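Local coordinates for protein putative HAD family hydrolase (PDB 3MMZ) that probably works as the HAD-type, metal-dependent phosphatase domain at the C-terminal end of a CMP-N-acylneuraminate synthetase of sialic acid metabolism, at residues A5-E10 against A155-G160; D13-D18 against L56-L61; D20-D25 against V108-N113. One frame throughout, in Å; residues are numbered along the deposited sequence.

Contact 2 (13-18 with 56-61) and contact 3 (20-25 with 108-113) share one calcium site: Asp18 of contact 2 and Asp20 and Asn110 of contact 3 supply its protein ligands. Strands 14-17 and 105-109 are neighbours in the central sheet, and Asp18 N lies 3.0 Å from Val108 O, a probable hydrogen bond; the two contact centres are 14 Å apart. Contact 1 (5-10 with 155-160) sits on the far side of the chain's centre from contact 3, about 20 Å away between centres. It reaches contact 2 by apolar packing, with Ile158 CG2 4.3 Å from Leu56 CD1, near the end of the strands remote from the metal.

Contact 1 (A5-E10 against A155-G160); sequences ALPTAE and ASWILG
The chain of Ala5-Glu10, in extended conformation from Leu6 to Thr8, passes the last turn of helix 150-159, with the CA atoms of Thr8 and Ile158 4.5 Å apart at the closest register. In this HAD-like Rossmann fold the pairing brings the segment leading into strand 14-17 against the C-terminal helix, so the two ends of the domain meet. Leu6 supplies a CH-pi contact: its CD1 stands over one face of the Trp157 indole, 3.7 Å from the centroid of the five-membered ring and 12° off the normal. With CG beside its backbone N (chi1 -61°), Leu6 directs this methyl group across the indole at about a right angle. Pro7 follows at the benzo side, where CD comes within 3.7 Å of Trp157 CE3 at an oblique approach. The same proline ring turns CB to Ile158 CD1, at 3.6 Å. Ile158 divides its two branches between neighbours: the CG1 arm, bent at chi2, carries CD1 to Pro7, whereas CG2 faces the backbone of Ala9 and lies 4.0 Å from Ala9 CB. Beyond the two segments, Trp123 and Val125 of strand 123-126 touch Pro7 and Trp157 respectively, while Leu6 also packs on Val133 of a second subunit and Pro161 of a third. Polar linkage between the segments runs through a single water that donates to both carbonyls, 2.7 Å from Pro7 O and 2.7 Å from Trp157 O.

Contact 2 (D13-D18 against L56-L61); sequences DAVVLD and LTMLIL. With CA (calcium ion), chain M.
Val15 and Leu17 each bond through both N and O to the backbone of 57-61, giving a parallel pair in which the axes of the short segments 14-17 and 57-61 approach to 4.6 Å at 16°. Leu17 N donates to Leu59 O at 2.7 Å, and Leu17 O accepts from Leu61 N at 2.9 Å. Val15 N donates to Thr57 O, but the return bond from Leu59 N to Val15 O is weak, bent to 132°. On one face Val15 and Met58, a selenomethionine, lie side by side; bends at chi2 and chi3 fold the Met58 chain back so that CE comes 4.0 Å from Val15 CB. On the other face Val16 CG1 meets Leu59 CD2 at 4.0 Å and Leu61 CB at 3.9 Å. These are adjacent central strands of the HAD Rossmann-like sheet, joined by a connection that runs through the hairpin 27-31/36-41 and then helix 42-53, whose Leu51 touches Met58; Trp94 of helix 87-98 covers Val16 and Leu59. Next along the chain from Leu17, Asp18 projects its carboxylate with CG anti to N (chi1 173°) and binds calcium through OD2 at 2.4 Å. OD1 takes a hydrogen bond from a metal-bound water, 3.2 Å away. Behind this first shell, Thr22 OG1 hydrogen-bonds Asp18 OD2, and Gln23 NE2 bonds Asp18 O.

Contact 3 (D20-D25 against V108-N113); sequences DGTQTD and VGNDVN. With CA (calcium ion), chain M.
Asn110 and the Asp20-Thr22 backbone meet round a calcium ion, with the asparagine side chain reaching in from CB to amide. CB lies 3.4 Å from Gly21 O and also close to Thr22 OG1, so the root of the side chain rests against the loop. At chi1 79° CG stands between the backbone N and the carbonyl carbon, a rotation that brings the amide toward the metal. OD1 completes the reach, binding calcium at 2.3 Å. ND2, the other end of the amide, lies 3.6 Å from Gly21 CA and donates to a metal-bound water at 3.2 Å, a second link that fixes which way round the amide sits. From the opposite segment Asp20 binds through its backbone carbonyl, O to calcium 2.3 Å, while its carboxylate leads away from Asn110. The 3.2 Å between Asp20 O and Asn110 OD1 is thus a separation of two acceptors sharing one cation. Glycine at position 21 fits the geometry: its positive phi and the nearness of Asn110 ND2 leave no room for a CB. Gly21 N donates to Thr24 OG1 at 2.8 Å, a bond within the loop from Asp20 to Asp25. Thr22 packs CG2 3.6 Å from Val108 CG1, with OG1 beside Gly109 and hydrogen-bonded to Asp18 OD2. Asn113 OD1 holds a further calcium water and is itself bonded by Lys87, whereas Asp111 makes a salt bridge to Arg152 of a neighbouring subunit. Asp18 and three waters complete six ligands, an arrangement consistent with the DxDx(T/V) metal site of HAD phosphatases, in which magnesium is the likely physiological metal in place of calcium.

Contact 1 (A5-E10 against A155-G160)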
ATOM      1  N   ALA D   5      -3.841  -1.558 -28.631  1.00 14.46           N
ATOM      2  CA  ALA D   5      -2.536  -0.918 -28.845  1.00 14.82           C
ATOM      3  C   ALA D   5      -2.487   0.482 -28.225  1.00 14.77           C
ATOM      4  O   ALA D   5      -3.466   1.238 -28.267  1.00 14.87           O
ATOM      5  CB  ALA D   5      -2.179  -0.874 -30.326  1.00 15.06           C
ATOM      6  N   LEU D   6      -1.355   0.807 -27.610  1.00 14.62           N
ATOM      7  CA  LEU D   6      -1.138   2.136 -27.060  1.00 13.97           C
ATOM      8  C   LEU D   6      -0.881   3.116 -28.216  1.00 14.18           C
ATOM      9  O   LEU D   6      -0.412   2.702 -29.276  1.00 14.01           O
ATOM     10  CB  LEU D   6       0.040   2.114 -26.074  1.00 13.12           C
ATOM     11  CG  LEU D   6      -0.124   1.201 -24.844  1.00  8.93           C
ATOM     12  CD1 LEU D   6       1.121   1.282 -23.972  1.00 13.22           C
ATOM     13  CD2 LEU D   6      -1.386   1.584 -24.038  1.00 12.80           C
ATOM     14  N   PRO D   7      -1.209   4.403 -28.026  1.00 14.83           N
ATOM     15  CA  PRO D   7      -0.960   5.396 -29.079  1.00 15.69           C
ATOM     16  C   PRO D   7       0.536   5.583 -29.304  1.00 17.19           C
ATOM     17  O   PRO D   7       1.328   5.430 -28.367  1.00 17.63           O
ATOM     18  CB  PRO D   7      -1.561   6.680 -28.495  1.00 15.19           C
ATOM     19  CG  PRO D   7      -1.472   6.483 -27.005  1.00 15.51           C
ATOM     20  CD  PRO D   7      -1.742   5.024 -26.799  1.00 14.77           C
ATOM     21  N   THR D   8       0.916   5.880 -30.541  1.00 18.93           N
ATOM     22  CA  THR D   8       2.291   6.233 -30.867  1.00 19.82           C
ATOM     23  C   THR D   8       2.272   7.591 -31.550  1.00 20.45           C
ATOM     24  O   THR D   8       1.204   8.089 -31.914  1.00 20.19           O
ATOM     25  CB  THR D   8       2.946   5.227 -31.847  1.00 19.82           C
ATOM     26  OG1 THR D   8       2.369   5.389 -33.149  1.00 21.82           O
ATOM     27  CG2 THR D   8       2.770   3.786 -31.377  1.00 22.09           C
ATOM     28  N   ALA D   9       3.458   8.170 -31.750  1.00 21.50           N
ATOM     29  CA  ALA D   9       3.602   9.458 -32.432  1.00 22.01           C
ATOM     30  C   ALA D   9       2.921   9.533 -33.803  1.00 22.63           C
ATOM     31  O   ALA D   9       2.466  10.609 -34.205  1.00 22.79           O
ATOM     32  CB  ALA D   9       5.075   9.845 -32.543  1.00 22.15           C
ATOM     33  N   GLU D  10       2.843   8.406 -34.512  1.00 23.17           N
ATOM     34  CA  GLU D  10       2.244   8.377 -35.862  1.00 23.91           C
ATOM     35  C   GLU D  10       0.721   8.459 -35.848  1.00 22.98           C
ATOM     36  O   GLU D  10       0.100   8.836 -36.846  1.00 22.98           O
ATOM     37  CB  GLU D  10       2.676   7.127 -36.636  1.00 25.30           C
ATOM     38  CG  GLU D  10       4.087   7.186 -37.199  1.00 40.57           C
ATOM     39  CD  GLU D  10       5.155   7.182 -36.116  1.00 26.78           C
ATOM     40  OE1 GLU D  10       5.051   6.361 -35.168  1.00 40.80           O
ATOM     41  OE2 GLU D  10       6.100   7.998 -36.215  1.00 40.82           O
ATOM     42  N   ALA D 155       3.235  10.471 -22.168  1.00 12.21           N
ATOM     43  CA  ALA D 155       4.342  11.001 -22.954  1.00 12.63           C
ATOM     44  C   ALA D 155       5.326   9.884 -23.319  1.00 12.56           C
ATOM     45  O   ALA D 155       5.873   9.880 -24.421  1.00 12.37           O
ATOM     46  CB  ALA D 155       5.050  12.149 -22.205  1.00 12.17           C
ATOM     47  N   SER D 156       5.522   8.926 -22.407  1.00 12.55           N
ATOM     48  CA  SER D 156       6.455   7.812 -22.651  1.00 12.56           C
ATOM     49  C   SER D 156       5.904   6.800 -23.645  1.00 12.89           C
ATOM     50  O   SER D 156       6.678   6.169 -24.365  1.00 12.42           O
ATOM     51  CB  SER D 156       6.908   7.115 -21.353  1.00 13.33           C
ATOM     52  OG  SER D 156       5.902   6.257 -20.832  1.00 23.70           O
ATOM     53  N   TRP D 157       4.578   6.656 -23.706  1.00 13.20           N
ATOM     54  CA  TRP D 157       3.959   5.845 -24.765  1.00 14.15           C
ATOM     55  C   TRP D 157       4.281   6.433 -26.139  1.00 14.42           C
ATOM     56  O   TRP D 157       4.648   5.715 -27.069  1.00 15.06           O
ATOM     57  CB  TRP D 157       2.433   5.800 -24.614  1.00 14.74           C
ATOM     58  CG  TRP D 157       1.920   5.150 -23.379  1.00 15.58           C
ATOM     59  CD1 TRP D 157       2.608   4.345 -22.507  1.00 15.49           C
ATOM     60  CD2 TRP D 157       0.577   5.208 -22.897  1.00 15.52           C
ATOM     61  NE1 TRP D 157       1.773   3.922 -21.497  1.00 16.09           N
ATOM     62  CE2 TRP D 157       0.524   4.445 -21.708  1.00 15.59           C
ATOM     63  CE3 TRP D 157      -0.586   5.862 -23.342  1.00 15.63           C
ATOM     64  CZ2 TRP D 157      -0.658   4.292 -20.964  1.00 15.82           C
ATOM     65  CZ3 TRP D 157      -1.755   5.720 -22.595  1.00 15.62           C
ATOM     66  CH2 TRP D 157      -1.781   4.933 -21.426  1.00 15.51           C
ATOM     67  N   ILE D 158       4.121   7.745 -26.259  1.00 14.09           N
ATOM     68  CA  ILE D 158       4.281   8.440 -27.529  1.00 14.70           C
ATOM     69  C   ILE D 158       5.758   8.576 -27.914  1.00 14.77           C
ATOM     70  O   ILE D 158       6.125   8.367 -29.075  1.00 14.98           O
ATOM     71  CB  ILE D 158       3.594   9.851 -27.494  1.00 15.60           C
ATOM     72  CG1 ILE D 158       2.119   9.757 -27.056  1.00 17.46           C
ATOM     73  CG2 ILE D 158       3.743  10.589 -28.837  1.00 16.90           C
ATOM     74  CD1 ILE D 158       1.271   8.840 -27.915  1.00 16.46           C
ATOM     75  N   LEU D 159       6.604   8.914 -26.945  1.00 14.36           N
ATOM     76  CA  LEU D 159       7.997   9.298 -27.244  1.00 14.31           C
ATOM     77  C   LEU D 159       9.056   8.275 -26.825  1.00 14.00           C
ATOM     78  O   LEU D 159      10.234   8.407 -27.175  1.00 13.91           O
ATOM     79  CB  LEU D 159       8.315  10.658 -26.613  1.00 14.83           C
ATOM     80  CG  LEU D 159       7.410  11.813 -27.045  1.00 12.43           C
ATOM     81  CD1 LEU D 159       7.657  13.034 -26.152  1.00 15.24           C
ATOM     82  CD2 LEU D 159       7.587  12.156 -28.527  1.00 15.36           C
ATOM     83  N   GLY D 160       8.636   7.259 -26.087  1.00 13.32           N
ATOM     84  CA  GLY D 160       9.569   6.268 -25.559  1.00 13.40           C
ATOM     85  C   GLY D 160      10.085   6.635 -24.179  1.00 13.96           C
ATOM     86  O   GLY D 160       9.830   7.738 -23.675  1.00 13.35           O
TER
HETATM   87  O   HOH W   1       3.139   3.549 -27.805  1.00 24.18           O

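Contact 2 (D13-D18 against L56-L61)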
ATOM      1  N   ASP D  13      -1.989  13.850 -33.845  1.00 17.96           N
ATOM      2  CA  ASP D  13      -1.470  15.185 -34.153  1.00 18.28           C
ATOM      3  C   ASP D  13      -1.676  16.180 -33.015  1.00 16.86           C
ATOM      4  O   ASP D  13      -1.064  17.253 -33.005  1.00 16.53           O
ATOM      5  CB  ASP D  13      -2.106  15.725 -35.435  1.00 19.72           C
ATOM      6  CG  ASP D  13      -1.878  14.820 -36.621  1.00 24.52           C
ATOM      7  OD1 ASP D  13      -0.760  14.281 -36.769  1.00 20.94           O
ATOM      8  OD2 ASP D  13      -2.825  14.635 -37.405  1.00 20.87           O
ATOM      9  N   ALA D  14      -2.527  15.820 -32.051  1.00 16.02           N
ATOM     10  CA  ALA D  14      -2.885  16.719 -30.956  1.00 15.38           C
ATOM     11  C   ALA D  14      -3.031  15.981 -29.627  1.00 14.92           C
ATOM     12  O   ALA D  14      -3.445  14.824 -29.608  1.00 15.01           O
ATOM     13  CB  ALA D  14      -4.181  17.430 -31.275  1.00 15.50           C
ATOM     14  N   VAL D  15      -2.714  16.666 -28.531  1.00 14.68           N
ATOM     15  CA  VAL D  15      -2.938  16.137 -27.176  1.00 14.85           C
ATOM     16  C   VAL D  15      -3.739  17.163 -26.373  1.00 15.11           C
ATOM     17  O   VAL D  15      -3.259  18.277 -26.100  1.00 16.01           O
ATOM     18  CB  VAL D  15      -1.609  15.800 -26.436  1.00 14.84           C
ATOM     19  CG1 VAL D  15      -1.865  15.418 -24.979  1.00 15.06           C
ATOM     20  CG2 VAL D  15      -0.869  14.664 -27.138  1.00 15.01           C
ATOM     21  N   VAL D  16      -4.958  16.783 -26.001  1.00 13.81           N
ATOM     22  CA  VAL D  16      -5.840  17.661 -25.251  1.00 12.93           C
ATOM     23  C   VAL D  16      -6.027  17.103 -23.845  1.00 12.73           C
ATOM     24  O   VAL D  16      -6.349  15.923 -23.681  1.00 11.93           O
ATOM     25  CB  VAL D  16      -7.204  17.850 -25.958  1.00 12.68           C
ATOM     26  CG1 VAL D  16      -8.076  18.840 -25.182  1.00 10.85           C
ATOM     27  CG2 VAL D  16      -6.998  18.353 -27.397  1.00 10.81           C
ATOM     28  N   LEU D  17      -5.810  17.947 -22.845  1.00 12.85           N
ATOM     29  CA  LEU D  17      -5.824  17.501 -21.446  1.00 13.96           C
ATOM     30  C   LEU D  17      -6.931  18.156 -20.625  1.00 14.54           C
ATOM     31  O   LEU D  17      -7.072  19.376 -20.607  1.00 14.22           O
ATOM     32  CB  LEU D  17      -4.462  17.781 -20.780  1.00 14.36           C
ATOM     33  CG  LEU D  17      -3.201  17.279 -21.489  1.00 10.89           C
ATOM     34  CD1 LEU D  17      -1.956  17.871 -20.833  1.00 15.01           C
ATOM     35  CD2 LEU D  17      -3.113  15.761 -21.497  1.00 14.67           C
ATOM     36  N   ASP D  18      -7.725  17.325 -19.956  1.00 14.94           N
ATOM     37  CA  ASP D  18      -8.530  17.769 -18.836  1.00 14.85           C
ATOM     38  C   ASP D  18      -7.585  18.221 -17.702  1.00 14.52           C
ATOM     39  O   ASP D  18      -6.403  17.878 -17.715  1.00 14.86           O
ATOM     40  CB  ASP D  18      -9.449  16.634 -18.387  1.00 15.39           C
ATOM     41  CG  ASP D  18     -10.198  16.959 -17.115  1.00 10.71           C
ATOM     42  OD1 ASP D  18     -10.888  17.999 -17.064  1.00 15.67           O
ATOM     43  OD2 ASP D  18     -10.077  16.181 -16.157  1.00 15.99           O
ATOM     44  N   LEU D  56       3.575  18.305 -31.457  1.00 17.73           N
ATOM     45  CA  LEU D  56       2.167  18.010 -31.232  1.00 17.50           C
ATOM     46  C   LEU D  56       1.427  19.272 -30.823  1.00 17.77           C
ATOM     47  O   LEU D  56       1.947  20.077 -30.050  1.00 17.81           O
ATOM     48  CB  LEU D  56       2.005  16.942 -30.151  1.00 17.03           C
ATOM     49  CG  LEU D  56       2.350  15.512 -30.559  1.00 15.92           C
ATOM     50  CD1 LEU D  56       2.548  14.660 -29.319  1.00 17.06           C
ATOM     51  CD2 LEU D  56       1.255  14.925 -31.443  1.00 17.25           C
ATOM     52  N   THR D  57       0.222  19.451 -31.353  1.00 18.04           N
ATOM     53  CA  THR D  57      -0.621  20.569 -30.945  1.00 19.48           C
ATOM     54  C   THR D  57      -1.261  20.274 -29.580  1.00 20.97           C
ATOM     55  O   THR D  57      -1.958  19.269 -29.422  1.00 21.08           O
ATOM     56  CB  THR D  57      -1.689  20.885 -32.012  1.00 19.79           C
ATOM     57  OG1 THR D  57      -1.054  21.039 -33.291  1.00 20.76           O
ATOM     58  CG2 THR D  57      -2.431  22.164 -31.661  1.00 21.20           C
HETATM   59  N   MSE D  58      -1.005  21.149 -28.609  1.00 22.02           N
HETATM   60  CA  MSE D  58      -1.406  20.936 -27.214  1.00 24.08           C
HETATM   61  C   MSE D  58      -2.578  21.820 -26.818  1.00 22.69           C
HETATM   62  O   MSE D  58      -2.800  22.881 -27.419  1.00 22.69           O
HETATM   63  CB  MSE D  58      -0.245  21.234 -26.259  1.00 27.22           C
HETATM   64  CG  MSE D  58       1.115  20.717 -26.694  1.00 24.09           C
HETATM   65 SE   MSE D  58       1.241  18.769 -26.593  1.00 32.53          SE
HETATM   66  CE  MSE D  58       0.846  18.459 -24.708  1.00 23.43           C
ATOM     67  N   LEU D  59      -3.313  21.389 -25.794  1.00 20.37           N
ATOM     68  CA  LEU D  59      -4.444  22.153 -25.279  1.00 18.48           C
ATOM     69  C   LEU D  59      -4.886  21.621 -23.933  1.00 17.70           C
ATOM     70  O   LEU D  59      -5.006  20.412 -23.757  1.00 17.24           O
ATOM     71  CB  LEU D  59      -5.630  22.090 -26.247  1.00 17.88           C
ATOM     72  CG  LEU D  59      -6.869  22.924 -25.881  1.00 17.20           C
ATOM     73  CD1 LEU D  59      -6.585  24.416 -25.965  1.00 17.62           C
ATOM     74  CD2 LEU D  59      -8.064  22.547 -26.740  1.00 17.94           C
ATOM     75  N   ILE D  60      -5.135  22.533 -22.997  1.00 17.02           N
ATOM     76  CA  ILE D  60      -5.842  22.206 -21.768  1.00 16.71           C
ATOM     77  C   ILE D  60      -7.280  22.697 -21.881  1.00 17.80           C
ATOM     78  O   ILE D  60      -7.525  23.872 -22.185  1.00 17.44           O
ATOM     79  CB  ILE D  60      -5.158  22.824 -20.536  1.00 16.14           C
ATOM     80  CG1 ILE D  60      -3.795  22.155 -20.321  1.00 15.13           C
ATOM     81  CG2 ILE D  60      -6.040  22.675 -19.311  1.00 15.15           C
ATOM     82  CD1 ILE D  60      -2.914  22.837 -19.295  1.00 16.23           C
ATOM     83  N   LEU D  61      -8.215  21.785 -21.632  1.00 19.37           N
ATOM     84  CA  LEU D  61      -9.643  22.041 -21.757  1.00 21.52           C
ATOM     85  C   LEU D  61     -10.320  21.839 -20.403  1.00 24.50           C
ATOM     86  O   LEU D  61     -10.167  20.786 -19.793  1.00 24.21           O
ATOM     87  CB  LEU D  61     -10.233  21.077 -22.793  1.00 20.91           C
ATOM     88  CG  LEU D  61     -11.704  21.176 -23.193  1.00 22.78           C
ATOM     89  CD1 LEU D  61     -11.979  22.495 -23.902  1.00 20.80           C
ATOM     90  CD2 LEU D  61     -12.062  20.019 -24.102  1.00 21.08           C
TER
HETATM   91 CA    CA M 500     -11.757  16.313 -14.388  1.00 13.99          CA
HETATM   92  O   HOH W   2     -12.348  18.633 -14.283  1.00 16.97           O
HETATM   93  O   HOH W   3     -12.514  15.957 -12.199  1.00 22.55           O
HETATM   94  O   HOH W   4     -13.464  15.840 -15.926  1.00 15.04           O

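Contact 3 (D20-D25 against V108-N113)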
ATOM      1  N   ASP D  20      -8.491  19.226 -13.575  1.00 14.10           N
ATOM      2  CA  ASP D  20      -8.741  18.609 -12.261  1.00 14.69           C
ATOM      3  C   ASP D  20      -8.990  17.109 -12.392  1.00 13.83           C
ATOM      4  O   ASP D  20      -9.835  16.683 -13.170  1.00 13.30           O
ATOM      5  CB  ASP D  20      -9.918  19.271 -11.533  1.00 16.28           C
ATOM      6  CG  ASP D  20      -9.640  20.722 -11.169  1.00 26.99           C
ATOM      7  OD1 ASP D  20      -9.067  20.976 -10.085  1.00 17.99           O
ATOM      8  OD2 ASP D  20     -10.007  21.610 -11.966  1.00 18.04           O
ATOM      9  N   GLY D  21      -8.229  16.315 -11.640  1.00 13.17           N
ATOM     10  CA  GLY D  21      -8.440  14.875 -11.613  1.00 13.06           C
ATOM     11  C   GLY D  21      -7.607  14.150 -12.653  1.00 12.48           C
ATOM     12  O   GLY D  21      -7.476  12.920 -12.601  1.00 11.41           O
ATOM     13  N   THR D  22      -7.023  14.929 -13.565  1.00 12.86           N
ATOM     14  CA  THR D  22      -6.233  14.394 -14.680  1.00 13.59           C
ATOM     15  C   THR D  22      -4.776  14.828 -14.542  1.00 12.99           C
ATOM     16  O   THR D  22      -3.874  13.986 -14.553  1.00 13.12           O
ATOM     17  CB  THR D  22      -6.848  14.809 -16.049  1.00 14.24           C
ATOM     18  OG1 THR D  22      -8.116  14.157 -16.199  1.00 13.67           O
ATOM     19  CG2 THR D  22      -5.936  14.421 -17.231  1.00 13.65           C
ATOM     20  N   GLN D  23      -4.565  16.137 -14.399  1.00 12.25           N
ATOM     21  CA  GLN D  23      -3.253  16.693 -14.030  1.00 12.61           C
ATOM     22  C   GLN D  23      -3.158  16.908 -12.517  1.00 12.78           C
ATOM     23  O   GLN D  23      -2.121  17.337 -12.010  1.00 12.97           O
ATOM     24  CB  GLN D  23      -3.032  18.024 -14.750  1.00 12.81           C
ATOM     25  CG  GLN D  23      -3.013  17.893 -16.249  1.00 13.56           C
ATOM     26  CD  GLN D  23      -2.849  19.230 -16.955  1.00 14.48           C
ATOM     27  OE1 GLN D  23      -1.805  19.877 -16.853  1.00 14.04           O
ATOM     28  NE2 GLN D  23      -3.891  19.657 -17.653  1.00 13.63           N
ATOM     29  N   THR D  24      -4.260  16.645 -11.808  1.00 13.22           N
ATOM     30  CA  THR D  24      -4.290  16.743 -10.339  1.00 13.22           C
ATOM     31  C   THR D  24      -4.965  15.500  -9.778  1.00 12.67           C
ATOM     32  O   THR D  24      -5.588  14.745 -10.519  1.00 12.37           O
ATOM     33  CB  THR D  24      -5.099  17.967  -9.829  1.00 13.37           C
ATOM     34  OG1 THR D  24      -6.502  17.678  -9.897  1.00 13.38           O
ATOM     35  CG2 THR D  24      -4.783  19.249 -10.617  1.00 13.44           C
ATOM     36  N   ASP D  25      -4.864  15.316  -8.464  1.00 12.56           N
ATOM     37  CA  ASP D  25      -5.537  14.207  -7.777  1.00 14.20           C
ATOM     38  C   ASP D  25      -7.015  14.507  -7.445  1.00 14.21           C
ATOM     39  O   ASP D  25      -7.623  13.804  -6.619  1.00 14.27           O
ATOM     40  CB  ASP D  25      -4.755  13.823  -6.506  1.00 16.25           C
ATOM     41  CG  ASP D  25      -4.711  14.953  -5.464  1.00 20.88           C
ATOM     42  OD1 ASP D  25      -5.304  16.025  -5.679  1.00 18.00           O
ATOM     43  OD2 ASP D  25      -4.067  14.775  -4.416  1.00 18.53           O
ATOM     44  N   VAL D 108      -7.234  13.254 -22.743  1.00 12.87           N
ATOM     45  CA  VAL D 108      -7.077  12.609 -21.428  1.00 13.15           C
ATOM     46  C   VAL D 108      -8.086  13.157 -20.438  1.00 12.95           C
ATOM     47  O   VAL D 108      -8.170  14.374 -20.250  1.00 13.10           O
ATOM     48  CB  VAL D 108      -5.666  12.847 -20.830  1.00 13.21           C
ATOM     49  CG1 VAL D 108      -5.381  11.856 -19.692  1.00 12.53           C
ATOM     50  CG2 VAL D 108      -4.616  12.720 -21.897  1.00 12.31           C
ATOM     51  N   GLY D 109      -8.832  12.266 -19.783  1.00 12.67           N
ATOM     52  CA  GLY D 109      -9.813  12.690 -18.780  1.00 12.11           C
ATOM     53  C   GLY D 109      -9.972  11.700 -17.644  1.00 11.81           C
ATOM     54  O   GLY D 109      -9.274  10.681 -17.596  1.00 11.36           O
ATOM     55  N   ASN D 110     -10.882  12.010 -16.722  1.00 12.18           N
ATOM     56  CA  ASN D 110     -11.041  11.227 -15.492  1.00 12.32           C
ATOM     57  C   ASN D 110     -12.486  11.060 -15.013  1.00 12.77           C
ATOM     58  O   ASN D 110     -12.727  10.253 -14.129  1.00 12.56           O
ATOM     59  CB  ASN D 110     -10.247  11.862 -14.345  1.00 12.68           C
ATOM     60  CG  ASN D 110     -10.966  13.054 -13.752  1.00 17.77           C
ATOM     61  OD1 ASN D 110     -11.192  14.044 -14.443  1.00 13.42           O
ATOM     62  ND2 ASN D 110     -11.356  12.955 -12.488  1.00 13.10           N
ATOM     63  N   ASP D 111     -13.441  11.824 -15.553  1.00 13.69           N
ATOM     64  CA  ASP D 111     -14.795  11.794 -14.969  1.00 14.94           C
ATOM     65  C   ASP D 111     -15.910  11.752 -16.012  1.00 13.67           C
ATOM     66  O   ASP D 111     -15.656  11.915 -17.198  1.00 12.95           O
ATOM     67  CB  ASP D 111     -15.007  12.944 -13.965  1.00 18.15           C
ATOM     68  CG  ASP D 111     -15.854  12.526 -12.749  1.00 32.16           C
ATOM     69  OD1 ASP D 111     -16.838  11.763 -12.888  1.00 20.20           O
ATOM     70  OD2 ASP D 111     -15.545  12.969 -11.625  1.00 20.82           O
ATOM     71  N   VAL D 112     -17.143  11.526 -15.562  1.00 13.34           N
ATOM     72  CA  VAL D 112     -18.262  11.327 -16.495  1.00 13.52           C
ATOM     73  C   VAL D 112     -18.508  12.511 -17.438  1.00 13.27           C
ATOM     74  O   VAL D 112     -18.985  12.327 -18.574  1.00 12.05           O
ATOM     75  CB  VAL D 112     -19.562  10.904 -15.766  1.00 14.01           C
ATOM     76  CG1 VAL D 112     -19.330   9.608 -15.008  1.00 19.49           C
ATOM     77  CG2 VAL D 112     -20.060  12.006 -14.832  1.00 19.13           C
ATOM     78  N   ASN D 113     -18.147  13.718 -16.999  1.00 14.71           N
ATOM     79  CA  ASN D 113     -18.266  14.870 -17.891  1.00 16.33           C
ATOM     80  C   ASN D 113     -17.245  14.861 -19.035  1.00 15.56           C
ATOM     81  O   ASN D 113     -17.311  15.714 -19.913  1.00 15.95           O
ATOM     82  CB  ASN D 113     -18.329  16.220 -17.144  1.00 18.65           C
ATOM     83  CG  ASN D 113     -17.025  16.587 -16.448  1.00 26.93           C
ATOM     84  OD1 ASN D 113     -15.957  16.067 -16.758  1.00 19.76           O
ATOM     85  ND2 ASN D 113     -17.115  17.514 -15.503  1.00 20.88           N
TER
HETATM   86 CA    CA M 500     -11.757  16.313 -14.388  1.00 13.99          CA
HETATM   87  O   HOH W   3     -12.514  15.957 -12.199  1.00 22.55           O
HETATM   88  O   HOH W   4     -13.464  15.840 -15.926  1.00 15.04           O
HETATM   89  O   HOH W   2     -12.348  18.633 -14.283  1.00 16.97           O